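Side-chain contacts in salt-tolerant glutaminase (Micrococcus luteus, PDB 3AGD), which probably catalyses the hydrolysis of L-glutamine to L-glutamate and ammonium: residues A[72-77]-A[118-123]; A[84-89]-A[179-184]; A[232-237]-A[268-273]; A[327-332]-A[345-350]. One frame throughout, in Å; residues are numbered along the deposited sequence.

Contact 1 (A[72-77]-A[118-123]); sequences AAALVD and LAVHQL
Ala74 and Leu123 mark the point where helix 67-78 comes nearest to helix 114-123, their CA atoms only 5.8 Å apart. Such a short separation is possible because the residue on one side ends at a methyl group. Ala74 CB points at the second helix and meets two residues that lie one turn apart there: it is 4.1 Å from Val120 CG1 and 4.3 Å from Leu123 CB. Val120 delivers the branch that lies anti to its backbone N (chi1 162°). In Leu123 the touching atom is at the root of the side chain, so here, too, the first helix rests close to backbone. Leu123 N is bonded to Val120 O at 3.0 Å and only weakly to Ala119 O. Polar ties lie to the side: Asp77 forms a salt bridge with Arg137 of helix 131-146. On the far side of its helix, Ala72 packs on Val233, which places helix 67-78 between two others. Since all three touching residues are buried and meet through carbon, the contact depends on fit and the exclusion of water, without any directional bond.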
loop_
_atom_site.group_PDB
_atom_site.type_symbol
_atom_site.label_atom_id
_atom_site.label_comp_id
_atom_site.label_asym_id
_atom_site.label_seq_id
_atom_site.Cartn_x
_atom_site.Cartn_y
_atom_site.Cartn_z
ATOM N N ALA A 72 13.648 -13.836 0.204
ATOM C CA ALA A 72 13.079 -13.985 -1.133
ATOM C C ALA A 72 13.671 -15.226 -1.819
ATOM O O ALA A 72 12.946 -16.040 -2.387
ATOM C CB ALA A 72 13.359 -12.741 -1.961
ATOM N N ALA A 73 14.991 -15.373 -1.748
ATOM C CA ALA A 73 15.675 -16.513 -2.357
ATOM C C ALA A 73 15.142 -17.843 -1.809
ATOM O O ALA A 73 14.957 -18.806 -2.556
ATOM C CB ALA A 73 17.178 -16.411 -2.103
ATOM N N ALA A 74 14.906 -17.887 -0.502
ATOM C CA ALA A 74 14.390 -19.088 0.140
ATOM C C ALA A 74 13.009 -19.435 -0.396
ATOM O O ALA A 74 12.709 -20.602 -0.653
ATOM C CB ALA A 74 14.329 -18.889 1.647
ATOM N N LEU A 75 12.165 -18.419 -0.554
ATOM C CA LEU A 75 10.811 -18.629 -1.066
ATOM C C LEU A 75 10.892 -19.142 -2.501
ATOM O O LEU A 75 10.188 -20.083 -2.886
ATOM C CB LEU A 75 10.017 -17.317 -0.996
ATOM C CG LEU A 75 9.704 -16.844 0.433
ATOM C CD1 LEU A 75 9.367 -15.360 0.462
ATOM C CD2 LEU A 75 8.553 -17.680 0.992
ATOM N N VAL A 76 11.758 -18.522 -3.292
ATOM C CA VAL A 76 11.947 -18.936 -4.677
ATOM C C VAL A 76 12.468 -20.370 -4.736
ATOM O O VAL A 76 11.974 -21.194 -5.496
ATOM C CB VAL A 76 12.974 -18.036 -5.398
ATOM C CG1 VAL A 76 13.390 -18.675 -6.724
ATOM C CG2 VAL A 76 12.373 -16.667 -5.648
ATOM N N ASP A 77 13.462 -20.668 -3.910
ATOM C CA ASP A 77 14.068 -21.989 -3.911
ATOM C C ASP A 77 13.270 -23.141 -3.342
ATOM O O ASP A 77 13.281 -24.230 -3.906
ATOM C CB ASP A 77 15.417 -21.947 -3.194
ATOM C CG ASP A 77 16.420 -21.069 -3.906
ATOM O OD1 ASP A 77 16.387 -21.031 -5.153
ATOM O OD2 ASP A 77 17.248 -20.430 -3.222
ATOM N N LEU A 118 18.271 -16.813 10.537
ATOM C CA LEU A 118 19.115 -18.000 10.582
ATOM C C LEU A 118 18.327 -19.146 9.955
ATOM O O LEU A 118 18.880 -19.967 9.224
ATOM C CB LEU A 118 19.485 -18.341 12.034
ATOM C CG LEU A 118 20.434 -17.365 12.748
ATOM C CD1 LEU A 118 20.402 -17.615 14.247
ATOM C CD2 LEU A 118 21.856 -17.525 12.206
ATOM N N ALA A 119 17.028 -19.190 10.236
ATOM C CA ALA A 119 16.163 -20.230 9.686
ATOM C C ALA A 119 16.088 -20.086 8.170
ATOM O O ALA A 119 16.050 -21.081 7.448
ATOM C CB ALA A 119 14.761 -20.133 10.292
ATOM N N VAL A 120 16.067 -18.842 7.697
ATOM C CA VAL A 120 16.013 -18.554 6.264
ATOM C C VAL A 120 17.291 -19.008 5.548
ATOM O O VAL A 120 17.230 -19.618 4.484
ATOM C CB VAL A 120 15.816 -17.039 6.010
ATOM C CG1 VAL A 120 16.189 -16.689 4.570
ATOM C CG2 VAL A 120 14.362 -16.650 6.286
ATOM N N HIS A 121 18.447 -18.713 6.132
ATOM C CA HIS A 121 19.710 -19.098 5.516
ATOM C C HIS A 121 19.808 -20.619 5.379
ATOM O O HIS A 121 20.310 -21.128 4.380
ATOM C CB HIS A 121 20.884 -18.558 6.334
ATOM C CG HIS A 121 22.172 -18.516 5.575
ATOM N ND1 HIS A 121 22.910 -19.646 5.289
ATOM C CD2 HIS A 121 22.827 -17.484 4.990
ATOM C CE1 HIS A 121 23.961 -19.312 4.561
ATOM N NE2 HIS A 121 23.933 -18.006 4.366
ATOM N N GLN A 122 19.303 -21.328 6.385
ATOM C CA GLN A 122 19.300 -22.788 6.417
ATOM C C GLN A 122 18.431 -23.394 5.311
ATOM O O GLN A 122 18.623 -24.546 4.931
ATOM C CB GLN A 122 18.804 -23.272 7.797
ATOM C CG GLN A 122 18.370 -24.749 7.866
ATOM C CD GLN A 122 19.529 -25.719 8.047
ATOM O OE1 GLN A 122 19.974 -25.974 9.169
ATOM N NE2 GLN A 122 20.026 -26.258 6.942
ATOM N N LEU A 123 17.487 -22.615 4.792
ATOM C CA LEU A 123 16.578 -23.083 3.743
ATOM C C LEU A 123 17.012 -22.738 2.325
ATOM O O LEU A 123 16.519 -23.321 1.364
ATOM C CB LEU A 123 15.187 -22.470 3.943
ATOM C CG LEU A 123 14.319 -22.852 5.141
ATOM C CD1 LEU A 123 13.320 -21.726 5.423
ATOM C CD2 LEU A 123 13.608 -24.169 4.865
#

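Contact 2 (A[84-89]-A[179-184]); sequences DRQVGL and VLQDSA
Gln86 reaches from the loop after helix 80-84 to Val179, and their CA atoms, 5.8 Å apart, are the nearest pair between 84-89 and 179-184. The Gln86 CA-CB bond is aimed at the other segment, but CB itself stops short of touching. CG is then set beside the backbone N, anti to the carbonyl carbon (chi1 -55°); it makes no contact with Val179 and serves to carry the amide round, a second bend at chi2 (-67°) folding it back alongside the valine. CD comes 4.0 Å from Val179 O. At the tip, NE2 lies 3.5 Å from Val179 CA and 3.8 Å from its CG1, with CB and CG2 scarcely farther, so the nitrogen rests on the valine's carbons. The two side chains run past one another in opposite senses, and Val179 CG1 also approaches Gln86 O at 3.9 Å. Glutamine suits this half-open place: partly exposed itself, it lays its amide nitrogen against the buried valine. Val179, in turn, packs on Ala119 of helix 114-123, as does Val87. Farther along, Gln122 bonds to Gln181 N and Asp182 OD1. Two interhelical loops thus meet at a single point beside helix 114-123, the second ending in the N-cap Ser183, whose OG caps Glu186 N at the start of helix 184-195, the helix that carries the glutamate-binding Tyr191 and Cys195.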
loop_
_atom_site.group_PDB
_atom_site.type_symbol
_atom_site.label_atom_id
_atom_site.label_comp_id
_atom_site.label_asym_id
_atom_site.label_seq_id
_atom_site.Cartn_x
_atom_site.Cartn_y
_atom_site.Cartn_z
ATOM N N ASP A 84 7.339 -21.405 5.163
ATOM C CA ASP A 84 6.399 -21.052 6.221
ATOM C C ASP A 84 6.370 -22.048 7.372
ATOM O O ASP A 84 5.942 -21.709 8.471
ATOM C CB ASP A 84 4.994 -20.856 5.648
ATOM C CG ASP A 84 4.892 -19.608 4.793
ATOM O OD1 ASP A 84 5.878 -18.840 4.743
ATOM O OD2 ASP A 84 3.829 -19.387 4.172
ATOM N N ARG A 85 6.832 -23.271 7.126
ATOM C CA ARG A 85 6.877 -24.277 8.179
ATOM C C ARG A 85 8.022 -23.967 9.144
ATOM O O ARG A 85 7.995 -24.395 10.296
ATOM C CB ARG A 85 7.092 -25.682 7.595
ATOM C CG ARG A 85 5.833 -26.409 7.141
ATOM C CD ARG A 85 6.105 -27.908 6.937
ATOM N NE ARG A 85 6.818 -28.207 5.693
ATOM C CZ ARG A 85 6.235 -28.323 4.500
ATOM N NH1 ARG A 85 4.920 -28.172 4.378
ATOM N NH2 ARG A 85 6.967 -28.584 3.424
ATOM N N GLN A 86 9.019 -23.217 8.676
ATOM C CA GLN A 86 10.185 -22.888 9.503
ATOM C C GLN A 86 10.309 -21.413 9.871
ATOM O O GLN A 86 11.075 -21.055 10.769
ATOM C CB GLN A 86 11.477 -23.309 8.789
ATOM C CG GLN A 86 11.552 -24.767 8.351
ATOM C CD GLN A 86 11.597 -25.747 9.516
ATOM O OE1 GLN A 86 11.833 -26.937 9.321
ATOM N NE2 GLN A 86 11.370 -25.253 10.726
ATOM N N VAL A 87 9.574 -20.558 9.174
ATOM C CA VAL A 87 9.636 -19.123 9.427
ATOM C C VAL A 87 8.224 -18.550 9.516
ATOM O O VAL A 87 7.441 -18.652 8.569
ATOM C CB VAL A 87 10.423 -18.408 8.293
ATOM C CG1 VAL A 87 10.506 -16.912 8.564
ATOM C CG2 VAL A 87 11.822 -19.005 8.175
ATOM N N GLY A 88 7.905 -17.949 10.656
ATOM C CA GLY A 88 6.581 -17.381 10.848
ATOM C C GLY A 88 6.395 -16.005 10.239
ATOM O O GLY A 88 7.304 -15.458 9.612
ATOM N N LEU A 89 5.206 -15.442 10.429
ATOM C CA LEU A 89 4.876 -14.118 9.905
ATOM C C LEU A 89 4.474 -13.221 11.061
ATOM O O LEU A 89 3.946 -12.125 10.860
ATOM C CB LEU A 89 3.706 -14.215 8.928
ATOM C CG LEU A 89 3.882 -15.128 7.717
ATOM C CD1 LEU A 89 2.561 -15.248 6.962
ATOM C CD2 LEU A 89 4.970 -14.560 6.824
ATOM N N VAL A 179 14.162 -26.556 13.942
ATOM C CA VAL A 179 14.094 -25.511 12.926
ATOM C C VAL A 179 15.363 -25.520 12.075
ATOM O O VAL A 179 15.326 -25.186 10.892
ATOM C CB VAL A 179 13.902 -24.121 13.565
ATOM C CG1 VAL A 179 13.951 -23.031 12.497
ATOM C CG2 VAL A 179 12.568 -24.079 14.291
ATOM N N LEU A 180 16.482 -25.901 12.687
ATOM C CA LEU A 180 17.760 -25.988 11.988
ATOM C C LEU A 180 18.222 -27.439 12.012
ATOM O O LEU A 180 18.036 -28.139 13.008
ATOM C CB LEU A 180 18.818 -25.122 12.668
ATOM C CG LEU A 180 18.624 -23.608 12.669
ATOM C CD1 LEU A 180 19.848 -22.948 13.287
ATOM C CD2 LEU A 180 18.419 -23.114 11.254
ATOM N N GLN A 181 18.834 -27.891 10.923
ATOM C CA GLN A 181 19.306 -29.266 10.848
ATOM C C GLN A 181 20.822 -29.347 10.975
ATOM O O GLN A 181 21.345 -30.216 11.671
ATOM C CB GLN A 181 18.846 -29.905 9.534
ATOM C CG GLN A 181 17.327 -29.988 9.381
ATOM C CD GLN A 181 16.653 -28.620 9.312
ATOM O OE1 GLN A 181 15.850 -28.262 10.180
ATOM N NE2 GLN A 181 16.972 -27.854 8.275
ATOM N N ASP A 182 21.528 -28.439 10.307
ATOM C CA ASP A 182 22.982 -28.423 10.369
ATOM C C ASP A 182 23.464 -27.775 11.663
ATOM O O ASP A 182 22.661 -27.268 12.442
ATOM C CB ASP A 182 23.538 -27.712 9.140
ATOM C CG ASP A 182 23.166 -28.431 7.854
ATOM O OD1 ASP A 182 22.487 -27.832 6.993
ATOM O OD2 ASP A 182 23.544 -29.614 7.711
ATOM N N SER A 183 24.770 -27.796 11.903
ATOM C CA SER A 183 25.302 -27.240 13.143
ATOM C C SER A 183 25.050 -25.752 13.305
ATOM O O SER A 183 24.905 -25.018 12.326
ATOM C CB SER A 183 26.805 -27.506 13.257
ATOM O OG SER A 183 27.526 -26.731 12.319
ATOM N N ALA A 184 25.000 -25.321 14.562
ATOM C CA ALA A 184 24.778 -23.923 14.897
ATOM C C ALA A 184 25.901 -23.091 14.285
ATOM O O ALA A 184 25.672 -22.010 13.738
ATOM C CB ALA A 184 24.761 -23.753 16.414
#

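Contact 3 (A[232-237]-A[268-273]); sequences RVVSVM and ALPGRV
Val234, on helix 227-240, makes the close part of this contact with a single methyl group. Its CG1, anti to the backbone N (chi1 -176°), lies 3.9 Å from Pro270 CG and 3.8 Å from Ala268 O, touching both the proline ring and the end of strand 264-269. A beta-branched valine presents such a methyl without needing a long side chain, and the proline ring offers its CG. Met307 of the second subunit packs on both Val234 and Pro270, so the subunit interface adjoins this part. Strand 264-269 pairs antiparallel with 273-278 in the five-stranded antiparallel sheet of a domain consistent with the beta-lactamase-like fold, and Pro270 and Gly271 occupy the middle of a type II beta turn between them, Gly271 taking the positive phi (74°) that glycine readily adopts. Arg272 N and Val273 N both bond to Leu269 O, forming a classic beta bulge. Leu269 CD2 lies 3.8 Å above the Arg272 guanidinium plane, over its centre, and the group also forms a salt bridge with Asp308. One turn along the helix the fit is slacker: flexible Met237 extends its terminal methyl, CE, only to within 4.4 Å of Ala268 CB, although both residues are buried. The side facing solvent is instead the turn at Gly271, partly exposed and next to Pro270.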
loop_
_atom_site.group_PDB
_atom_site.type_symbol
_atom_site.label_atom_id
_atom_site.label_comp_id
_atom_site.label_asym_id
_atom_site.label_seq_id
_atom_site.Cartn_x
_atom_site.Cartn_y
_atom_site.Cartn_z
ATOM N N ARG A 232 5.309 -10.702 -0.416
ATOM C CA ARG A 232 5.482 -11.314 0.893
ATOM C C ARG A 232 6.649 -10.659 1.619
ATOM O O ARG A 232 6.586 -10.400 2.820
ATOM C CB ARG A 232 5.739 -12.822 0.741
ATOM C CG ARG A 232 6.334 -13.504 1.980
ATOM C CD ARG A 232 5.408 -13.468 3.191
ATOM N NE ARG A 232 4.336 -14.460 3.129
ATOM C CZ ARG A 232 4.500 -15.770 3.318
ATOM N NH1 ARG A 232 5.700 -16.271 3.585
ATOM N NH2 ARG A 232 3.456 -16.584 3.249
ATOM N N VAL A 233 7.714 -10.384 0.878
ATOM C CA VAL A 233 8.900 -9.780 1.465
ATOM C C VAL A 233 8.621 -8.372 1.968
ATOM O O VAL A 233 8.957 -8.025 3.103
ATOM C CB VAL A 233 10.057 -9.745 0.445
ATOM C CG1 VAL A 233 11.234 -8.969 1.014
ATOM C CG2 VAL A 233 10.483 -11.175 0.105
ATOM N N VAL A 234 7.991 -7.557 1.133
ATOM C CA VAL A 234 7.703 -6.200 1.553
ATOM C C VAL A 234 6.688 -6.190 2.697
ATOM O O VAL A 234 6.738 -5.310 3.550
ATOM C CB VAL A 234 7.219 -5.351 0.370
ATOM C CG1 VAL A 234 7.012 -3.911 0.813
ATOM C CG2 VAL A 234 8.257 -5.415 -0.759
ATOM N N SER A 235 5.784 -7.168 2.729
ATOM C CA SER A 235 4.804 -7.242 3.816
ATOM C C SER A 235 5.535 -7.483 5.135
ATOM O O SER A 235 5.283 -6.809 6.131
ATOM C CB SER A 235 3.794 -8.381 3.590
ATOM O OG SER A 235 2.871 -8.075 2.556
ATOM N N VAL A 236 6.455 -8.442 5.128
ATOM C CA VAL A 236 7.226 -8.777 6.324
ATOM C C VAL A 236 8.112 -7.613 6.782
ATOM O O VAL A 236 8.314 -7.413 7.984
ATOM C CB VAL A 236 8.074 -10.039 6.068
ATOM C CG1 VAL A 236 9.012 -10.307 7.237
ATOM C CG2 VAL A 236 7.146 -11.226 5.856
ATOM N N MET A 237 8.636 -6.849 5.826
ATOM C CA MET A 237 9.463 -5.685 6.139
ATOM C C MET A 237 8.580 -4.654 6.843
ATOM O O MET A 237 8.969 -4.040 7.836
ATOM C CB MET A 237 10.032 -5.063 4.854
ATOM C CG MET A 237 11.241 -5.769 4.261
ATOM S SD MET A 237 11.692 -5.070 2.639
ATOM C CE MET A 237 12.331 -3.465 3.121
ATOM N N ALA A 268 11.676 0.257 0.523
ATOM C CA ALA A 268 11.006 -0.248 -0.666
ATOM C C ALA A 268 9.523 0.094 -0.591
ATOM O O ALA A 268 8.757 -0.566 0.111
ATOM C CB ALA A 268 11.198 -1.753 -0.777
ATOM N N LEU A 269 9.135 1.139 -1.315
ATOM C CA LEU A 269 7.751 1.600 -1.344
ATOM C C LEU A 269 7.112 1.129 -2.648
ATOM O O LEU A 269 7.386 1.672 -3.722
ATOM C CB LEU A 269 7.715 3.128 -1.247
ATOM C CG LEU A 269 6.320 3.760 -1.229
ATOM C CD1 LEU A 269 5.525 3.187 -0.063
ATOM C CD2 LEU A 269 6.430 5.272 -1.116
ATOM N N PRO A 270 6.241 0.113 -2.566
ATOM C CA PRO A 270 5.561 -0.451 -3.734
ATOM C C PRO A 270 5.075 0.525 -4.791
ATOM O O PRO A 270 4.359 1.482 -4.497
ATOM C CB PRO A 270 4.419 -1.249 -3.112
ATOM C CG PRO A 270 5.045 -1.753 -1.847
ATOM C CD PRO A 270 5.747 -0.514 -1.326
ATOM N N GLY A 271 5.468 0.257 -6.033
ATOM C CA GLY A 271 5.046 1.082 -7.146
ATOM C C GLY A 271 5.698 2.441 -7.279
ATOM O O GLY A 271 5.423 3.157 -8.241
ATOM N N ARG A 272 6.565 2.821 -6.347
ATOM C CA ARG A 272 7.174 4.131 -6.485
ATOM C C ARG A 272 8.666 4.307 -6.305
ATOM O O ARG A 272 9.284 5.012 -7.098
ATOM C CB ARG A 272 6.415 5.127 -5.618
ATOM C CG ARG A 272 5.074 5.458 -6.251
ATOM C CD ARG A 272 4.131 6.042 -5.269
ATOM N NE ARG A 272 3.748 5.085 -4.239
ATOM C CZ ARG A 272 3.157 5.457 -3.114
ATOM N NH1 ARG A 272 2.911 6.745 -2.918
ATOM N NH2 ARG A 272 2.812 4.561 -2.197
ATOM N N VAL A 273 9.275 3.672 -5.310
ATOM C CA VAL A 273 10.701 3.892 -5.138
ATOM C C VAL A 273 11.462 2.890 -4.272
ATOM O O VAL A 273 10.913 2.297 -3.345
ATOM C CB VAL A 273 10.923 5.321 -4.574
ATOM C CG1 VAL A 273 10.569 5.351 -3.093
ATOM C CG2 VAL A 273 12.345 5.787 -4.831
#

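Contact 4 (A[327-332]-A[345-350]); sequences VFLHLQ and DALTDL
Helix 337-349 packs here on strand 326-332, in the strand-to-helix step of the STAS domain that leads on, through further helices, to the parallel strand 406-417: Val327 and Leu329 of the strand meet Leu347 of the helix and Leu350 close by along the chain. The backbones stand a layer apart, with Leu329 CA 8.6 Å from Ala346 CA and Val327 CA 9.0 Å from Leu350 CA. Large apolar residues fill this interval; Ala346 also points at the strand but, being small, stays 4.7 Å or more from it. Val327 CG1 is 4.2 Å from Leu350 CD2, the two side chains passing in opposite directions. Leu329, with CG anti to its backbone N (chi1 -160°), sends CD1 across Leu347 at about a right angle. Its 3.3 Å approach to Leu347 CD2 is tighter than carbons normally allow, so the exact placing of these methyls is doubtful. The intervening Phe328 and the following His330 lie on the other face of the strand, where His330 stacks on Phe319. Asp349, on another face of the helix and buried at the subunit interface, makes a salt bridge with Arg49 of the second subunit. With strand 406-417 parallel beside 326-332 in the sheet, this is the layered alpha/beta packing of a STAS domain.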
loop_
_atom_site.group_PDB
_atom_site.type_symbol
_atom_site.label_atom_id
_atom_site.label_comp_id
_atom_site.label_asym_id
_atom_site.label_seq_id
_atom_site.Cartn_x
_atom_site.Cartn_y
_atom_site.Cartn_z
ATOM N N VAL A 327 -16.802 2.853 -32.316
ATOM C CA VAL A 327 -16.180 3.476 -31.169
ATOM C C VAL A 327 -14.713 3.052 -31.068
ATOM O O VAL A 327 -14.376 1.892 -31.304
ATOM C CB VAL A 327 -16.941 3.064 -29.891
ATOM C CG1 VAL A 327 -16.179 3.495 -28.652
ATOM C CG2 VAL A 327 -18.337 3.684 -29.909
ATOM N N PHE A 328 -13.842 4.001 -30.745
ATOM C CA PHE A 328 -12.422 3.705 -30.593
ATOM C C PHE A 328 -12.115 3.846 -29.115
ATOM O O PHE A 328 -12.224 4.931 -28.544
ATOM C CB PHE A 328 -11.565 4.679 -31.404
ATOM C CG PHE A 328 -11.956 4.759 -32.845
ATOM C CD1 PHE A 328 -13.174 5.324 -33.212
ATOM C CD2 PHE A 328 -11.148 4.209 -33.831
ATOM C CE1 PHE A 328 -13.583 5.340 -34.539
ATOM C CE2 PHE A 328 -11.547 4.219 -35.166
ATOM C CZ PHE A 328 -12.769 4.783 -35.521
ATOM N N LEU A 329 -11.754 2.732 -28.498
ATOM C CA LEU A 329 -11.449 2.711 -27.080
ATOM C C LEU A 329 -9.965 2.383 -26.911
ATOM O O LEU A 329 -9.548 1.246 -27.126
ATOM C CB LEU A 329 -12.312 1.644 -26.406
ATOM C CG LEU A 329 -12.566 1.671 -24.897
ATOM C CD1 LEU A 329 -13.218 0.351 -24.514
ATOM C CD2 LEU A 329 -11.281 1.853 -24.121
ATOM N N HIS A 330 -9.170 3.381 -26.536
ATOM C CA HIS A 330 -7.737 3.176 -26.344
ATOM C C HIS A 330 -7.352 3.088 -24.864
ATOM O O HIS A 330 -7.677 3.977 -24.071
ATOM C CB HIS A 330 -6.957 4.301 -27.025
ATOM C CG HIS A 330 -6.905 4.183 -28.517
ATOM N ND1 HIS A 330 -8.033 4.013 -29.289
ATOM C CD2 HIS A 330 -5.859 4.205 -29.378
ATOM C CE1 HIS A 330 -7.686 3.935 -30.563
ATOM N NE2 HIS A 330 -6.373 4.048 -30.643
ATOM N N LEU A 331 -6.658 2.007 -24.508
ATOM C CA LEU A 331 -6.219 1.765 -23.140
ATOM C C LEU A 331 -4.739 2.115 -22.978
ATOM O O LEU A 331 -4.029 2.303 -23.967
ATOM C CB LEU A 331 -6.457 0.294 -22.776
ATOM C CG LEU A 331 -7.876 -0.233 -23.025
ATOM C CD1 LEU A 331 -8.000 -1.662 -22.518
ATOM C CD2 LEU A 331 -8.881 0.665 -22.316
ATOM N N GLN A 332 -4.271 2.198 -21.734
ATOM C CA GLN A 332 -2.871 2.542 -21.474
ATOM C C GLN A 332 -2.486 2.208 -20.032
ATOM O O GLN A 332 -3.353 1.909 -19.210
ATOM C CB GLN A 332 -2.655 4.042 -21.713
ATOM C CG GLN A 332 -3.334 4.911 -20.661
ATOM C CD GLN A 332 -3.329 6.390 -20.994
ATOM O OE1 GLN A 332 -2.482 6.867 -21.748
ATOM N NE2 GLN A 332 -4.272 7.128 -20.416
ATOM N N ASP A 345 -16.077 -0.763 -16.932
ATOM C CA ASP A 345 -17.058 0.295 -16.713
ATOM C C ASP A 345 -17.252 1.067 -18.014
ATOM O O ASP A 345 -18.360 1.491 -18.335
ATOM C CB ASP A 345 -16.586 1.264 -15.623
ATOM C CG ASP A 345 -16.678 0.673 -14.225
ATOM O OD1 ASP A 345 -16.116 1.284 -13.289
ATOM O OD2 ASP A 345 -17.309 -0.393 -14.057
ATOM N N ALA A 346 -16.166 1.258 -18.758
ATOM C CA ALA A 346 -16.245 1.982 -20.022
ATOM C C ALA A 346 -17.035 1.144 -21.019
ATOM O O ALA A 346 -17.922 1.651 -21.704
ATOM C CB ALA A 346 -14.845 2.271 -20.567
ATOM N N LEU A 347 -16.716 -0.143 -21.089
ATOM C CA LEU A 347 -17.412 -1.036 -22.001
ATOM C C LEU A 347 -18.899 -1.069 -21.682
ATOM O O LEU A 347 -19.738 -0.949 -22.575
ATOM C CB LEU A 347 -16.824 -2.444 -21.916
ATOM C CG LEU A 347 -15.375 -2.569 -22.399
ATOM C CD1 LEU A 347 -14.930 -4.007 -22.272
ATOM C CD2 LEU A 347 -15.262 -2.102 -23.844
ATOM N N THR A 348 -19.228 -1.224 -20.406
ATOM C CA THR A 348 -20.623 -1.267 -19.985
ATOM C C THR A 348 -21.335 0.052 -20.268
ATOM O O THR A 348 -22.493 0.063 -20.695
ATOM C CB THR A 348 -20.743 -1.585 -18.476
ATOM O OG1 THR A 348 -20.344 -2.940 -18.246
ATOM C CG2 THR A 348 -22.175 -1.415 -18.001
ATOM N N ASP A 349 -20.634 1.159 -20.028
ATOM C CA ASP A 349 -21.187 2.487 -20.237
ATOM C C ASP A 349 -21.566 2.781 -21.692
ATOM O O ASP A 349 -22.251 3.769 -21.967
ATOM C CB ASP A 349 -20.204 3.551 -19.736
ATOM C CG ASP A 349 -20.230 3.716 -18.214
ATOM O OD1 ASP A 349 -19.470 4.562 -17.700
ATOM O OD2 ASP A 349 -21.003 3.012 -17.530
ATOM N N LEU A 350 -21.125 1.939 -22.623
ATOM C CA LEU A 350 -21.456 2.158 -24.030
ATOM C C LEU A 350 -22.939 1.896 -24.312
ATOM O O LEU A 350 -23.455 2.298 -25.352
ATOM C CB LEU A 350 -20.592 1.275 -24.938
ATOM C CG LEU A 350 -19.097 1.591 -25.016
ATOM C CD1 LEU A 350 -18.423 0.595 -25.953
ATOM C CD2 LEU A 350 -18.887 3.019 -25.508
#

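From the N terminus, segment 72-77 opens contact 1 and 84-89 opens contact 2 before either is completed. Contact 1 closes at 118-123, across a 40-residue span that holds the start of contact 2, which closes at 179-184; the two therefore cross. They also adjoin along helix 114-123. Contact 3 follows in series and joins helix 227-240 to the five-stranded antiparallel sheet; it touches contact 1, Leu75 packing on Arg232, while Asp84 and Arg232 form a salt bridge connecting it with contact 2. Contact 4 closes a short span inside the STAS region, about 14 Å from contact 3 between nearest atoms. Contacts 3 and 4, like contact 2 at Leu89, touch the second subunit.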